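Hypothetical protein MerP (Cupriavidus metallidurans, PDB 1OSD) probably binds mercuric ions in the periplasm as part of bacterial mercury resistance. Local coordinates at residues A[59-62]-A[67-70]; A[10-13]-A[17-20]. All coordinates share one frame; numbering follows the deposited sequence.

Contact 1. Residues A[59-62]-A[67-70]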
loop_
_atom_site.group_PDB
_atom_site.type_symbol
_atom_site.label_atom_id
_atom_site.label_comp_id
_atom_site.label_asym_id
_atom_site.label_seq_id
_atom_site.Cartn_x
_atom_site.Cartn_y
_atom_site.Cartn_z
ATOM N N LYS A 59 -8.187 0.689 1.099
ATOM C CA LYS A 59 -8.911 0.594 2.378
ATOM C C LYS A 59 -7.935 0.172 3.457
ATOM O O LYS A 59 -7.923 0.719 4.514
ATOM C CB LYS A 59 -10.124 -0.316 2.330
ATOM C CG LYS A 59 -10.591 -0.895 3.686
ATOM C CD LYS A 59 -11.889 -0.282 4.361
ATOM C CE LYS A 59 -12.832 -1.432 4.975
ATOM N NZ LYS A 59 -12.173 -2.454 5.910
ATOM N N ALA A 60 -7.069 -0.800 3.242
ATOM C CA ALA A 60 -6.201 -1.184 4.332
ATOM C C ALA A 60 -5.352 0.005 4.871
ATOM O O ALA A 60 -5.000 0.083 6.087
ATOM C CB ALA A 60 -5.271 -2.314 3.836
ATOM N N THR A 61 -4.851 0.844 3.938
ATOM C CA THR A 61 -3.951 1.962 4.309
ATOM C C THR A 61 -4.760 3.004 5.062
ATOM O O THR A 61 -4.317 3.516 6.137
ATOM C CB THR A 61 -3.192 2.572 3.093
ATOM O OG1 THR A 61 -4.068 3.255 2.174
ATOM C CG2 THR A 61 -2.513 1.454 2.252
ATOM N N ALA A 62 -5.987 3.243 4.582
ATOM C CA ALA A 62 -6.796 4.330 5.234
ATOM C C ALA A 62 -7.141 3.895 6.650
ATOM O O ALA A 62 -7.003 4.661 7.624
ATOM C CB ALA A 62 -8.096 4.648 4.454
ATOM N N PRO A 67 -4.771 7.165 4.164
ATOM C CA PRO A 67 -5.533 6.998 2.930
ATOM C C PRO A 67 -4.602 7.077 1.707
ATOM O O PRO A 67 -3.670 7.819 1.804
ATOM C CB PRO A 67 -6.581 8.161 3.012
ATOM C CG PRO A 67 -6.812 8.294 4.487
ATOM C CD PRO A 67 -5.391 8.197 5.004
ATOM N N SER A 68 -4.872 6.352 0.624
ATOM C CA SER A 68 -3.997 6.377 -0.539
ATOM C C SER A 68 -4.829 6.249 -1.803
ATOM O O SER A 68 -5.986 6.051 -1.709
ATOM C CB SER A 68 -2.981 5.292 -0.411
ATOM O OG SER A 68 -3.570 3.997 -0.594
ATOM N N SER A 69 -4.217 6.494 -2.959
ATOM C CA SER A 69 -4.759 6.419 -4.310
ATOM C C SER A 69 -3.641 5.931 -5.208
ATOM O O SER A 69 -2.512 5.936 -4.849
ATOM C CB SER A 69 -5.171 7.774 -4.763
ATOM O OG SER A 69 -4.130 8.705 -4.585
ATOM N N VAL A 70 -3.975 5.533 -6.419
ATOM C CA VAL A 70 -2.979 5.150 -7.487
ATOM C C VAL A 70 -2.158 6.371 -7.781
ATOM O O VAL A 70 -2.719 7.433 -7.900
ATOM C CB VAL A 70 -3.787 4.658 -8.766
ATOM C CG1 VAL A 70 -2.922 4.449 -9.984
ATOM C CG2 VAL A 70 -4.390 3.438 -8.425
#
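Thr61 and Ser68 meet through their hydroxyl groups. Ser68 OG donates a hydrogen bond to Thr61 OG1, with the two oxygens 2.9 Å apart. The C-O bond of the serine, CB to OG, meets the line to Thr61 OG1 at about 101°, close to the tetrahedral value expected of a hydroxyl donor. Ser68 CB follows its oxygen in, 3.5 Å from Thr61 OG1. The threonine methyl CG2 is more distant, 4.0 Å from Ser68 OG. A second touch lies next to this bond. Ala62 packs against one face of the Pro67 ring. Its CB stands 3.9 Å from Pro67 CG, and Ala62 CA sits over the same face, 3.6 Å from Pro67 N.

The protein has the ferredoxin-like beta-alpha-beta-beta-alpha-beta fold of heavy-metal-associated domains. This contact closes the turn between its second helix, 54-63, and its last strand, 69-70, which runs along the edge of the antiparallel sheet. The strand is paired with the sheet by backbone bonds between Ser69 and Ser8.

Thr61 is buried. Besides accepting from Ser68 OG, its OG1 has hydrogen bonds with the backbone carbonyls of Thr58, one turn earlier in the helix, and Tyr66, in the turn. Its one proton must be shared between these two carbonyl oxygens or alternate between them. The first torsion of Thr61, 67°, puts OG1 between the backbone N and the carbonyl carbon, within reach of both oxygens. Ser68 itself is packed against Leu7, Val9 and Thr58.

Contact 2. Residues A[10-13]-A[17-20]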
loop_
_atom_site.group_PDB
_atom_site.type_symbol
_atom_site.label_atom_id
_atom_site.label_comp_id
_atom_site.label_asym_id
_atom_site.label_seq_id
_atom_site.Cartn_x
_atom_site.Cartn_y
_atom_site.Cartn_z
ATOM N N PRO A 10 -0.059 10.307 0.962
ATOM C CA PRO A 10 0.363 11.693 1.303
ATOM C C PRO A 10 0.615 11.945 2.776
ATOM O O PRO A 10 1.403 12.822 3.147
ATOM C CB PRO A 10 -0.754 12.576 0.726
ATOM C CG PRO A 10 -1.945 11.632 0.500
ATOM C CD PRO A 10 -1.303 10.278 0.152
ATOM N N GLY A 11 -0.040 11.170 3.634
ATOM C CA GLY A 11 0.235 11.228 5.039
ATOM C C GLY A 11 1.398 10.528 5.685
ATOM O O GLY A 11 1.529 10.592 6.954
ATOM N N MET A 12 2.180 9.841 4.879
ATOM C CA MET A 12 3.363 9.108 5.265
ATOM C C MET A 12 4.563 10.073 5.528
ATOM O O MET A 12 5.513 10.165 4.748
ATOM C CB MET A 12 3.663 8.074 4.156
ATOM C CG MET A 12 4.681 7.005 4.491
ATOM S SD MET A 12 5.745 6.620 3.111
ATOM C CE MET A 12 4.542 5.777 2.056
ATOM N N THR A 13 4.468 10.820 6.636
ATOM C CA THR A 13 5.392 11.880 6.948
ATOM C C THR A 13 6.245 11.640 8.190
ATOM O O THR A 13 7.074 12.477 8.507
ATOM C CB THR A 13 4.634 13.220 7.137
ATOM O OG1 THR A 13 3.655 13.100 8.218
ATOM C CG2 THR A 13 3.916 13.573 5.858
ATOM N N CYS A 17 6.253 5.534 9.655
ATOM C CA CYS A 17 5.082 5.519 8.787
ATOM C C CYS A 17 5.253 4.607 7.604
ATOM O O CYS A 17 4.278 3.948 7.191
ATOM C CB CYS A 17 4.712 6.967 8.330
ATOM S SG CYS A 17 3.864 7.984 9.626
ATOM N N PRO A 18 6.460 4.561 6.979
ATOM C CA PRO A 18 6.662 3.553 5.898
ATOM C C PRO A 18 6.335 2.145 6.397
ATOM O O PRO A 18 5.677 1.362 5.693
ATOM C CB PRO A 18 8.138 3.749 5.500
ATOM C CG PRO A 18 8.281 5.253 5.701
ATOM C CD PRO A 18 7.633 5.458 7.095
ATOM N N ILE A 19 6.766 1.842 7.607
ATOM C CA ILE A 19 6.550 0.510 8.121
ATOM C C ILE A 19 5.121 0.240 8.549
ATOM O O ILE A 19 4.607 -0.876 8.359
ATOM C CB ILE A 19 7.606 0.197 9.173
ATOM C CG1 ILE A 19 8.977 0.002 8.420
ATOM C CG2 ILE A 19 7.168 -0.993 10.051
ATOM C CD1 ILE A 19 10.017 -0.715 9.147
ATOM N N THR A 20 4.468 1.274 8.993
ATOM C CA THR A 20 3.099 1.216 9.368
ATOM C C THR A 20 2.320 0.799 8.145
ATOM O O THR A 20 1.412 -0.042 8.239
ATOM C CB THR A 20 2.585 2.530 9.972
ATOM O OG1 THR A 20 3.185 2.798 11.258
ATOM C CG2 THR A 20 1.028 2.411 10.256
#
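The Pro18 ring turns one face to Met12. In the conformer given, one of two deposited for this methionine, SD stands almost directly above the ring centre, 3.9 Å from Pro18 CG. Met12 CG lies over the same face but nearer the nitrogen edge, 3.9 Å from Pro18 N. Phe38 also touches the proline.

This is probably the metal-binding loop, as in other heavy-metal-associated domains. A Gly-Met-Thr-Cys-x-x-Cys sequence joins strand 2-8 to the start of helix 17-26. In reduced relatives its two cysteines hold the metal. Here Cys14 and Cys17 are joined in a disulfide instead.

Met12 is buried and reaches from the loop toward the first turn of the helix. Its first torsion, -167°, sets CG opposite the backbone N and directs the chain at Cys17 and Pro18. CG comes within 3.8 Å of Cys17 CB, an apolar touch beside the disulfide. Cys17 is buried too, and Tyr66 packs on it.

The loop backbone bends sharply at Met12, which is the centre of an inverse gamma turn. A weak hydrogen bond from Thr13 N to Gly11 O, 3.0 Å long, closes that turn. The cysteine sulfur lies beside it: Cys17 SG is 4.2 Å from Thr13 N and 4.4 Å from Gly11 O.

Contact 2 comes first along the chain, and both its segments precede those of contact 1. Their centres are 11 Å apart. Each involves a different helix: 17-26 in contact 2 and 54-63 in contact 1. Strand 2-8 links them, because it leads into the loop of contact 2 and pairs with strand 69-70 of contact 1. The two also touch directly, where Pro67 O packs 3.8 Å from Pro10 CD. Tyr66 is a further tie. Its carbonyl bonds to Thr61 in contact 1, while the residue touches Cys17 and Thr20 in contact 2. The turn before the last strand therefore lies next to the disulfide-bearing loop, the probable mercury site once reduced.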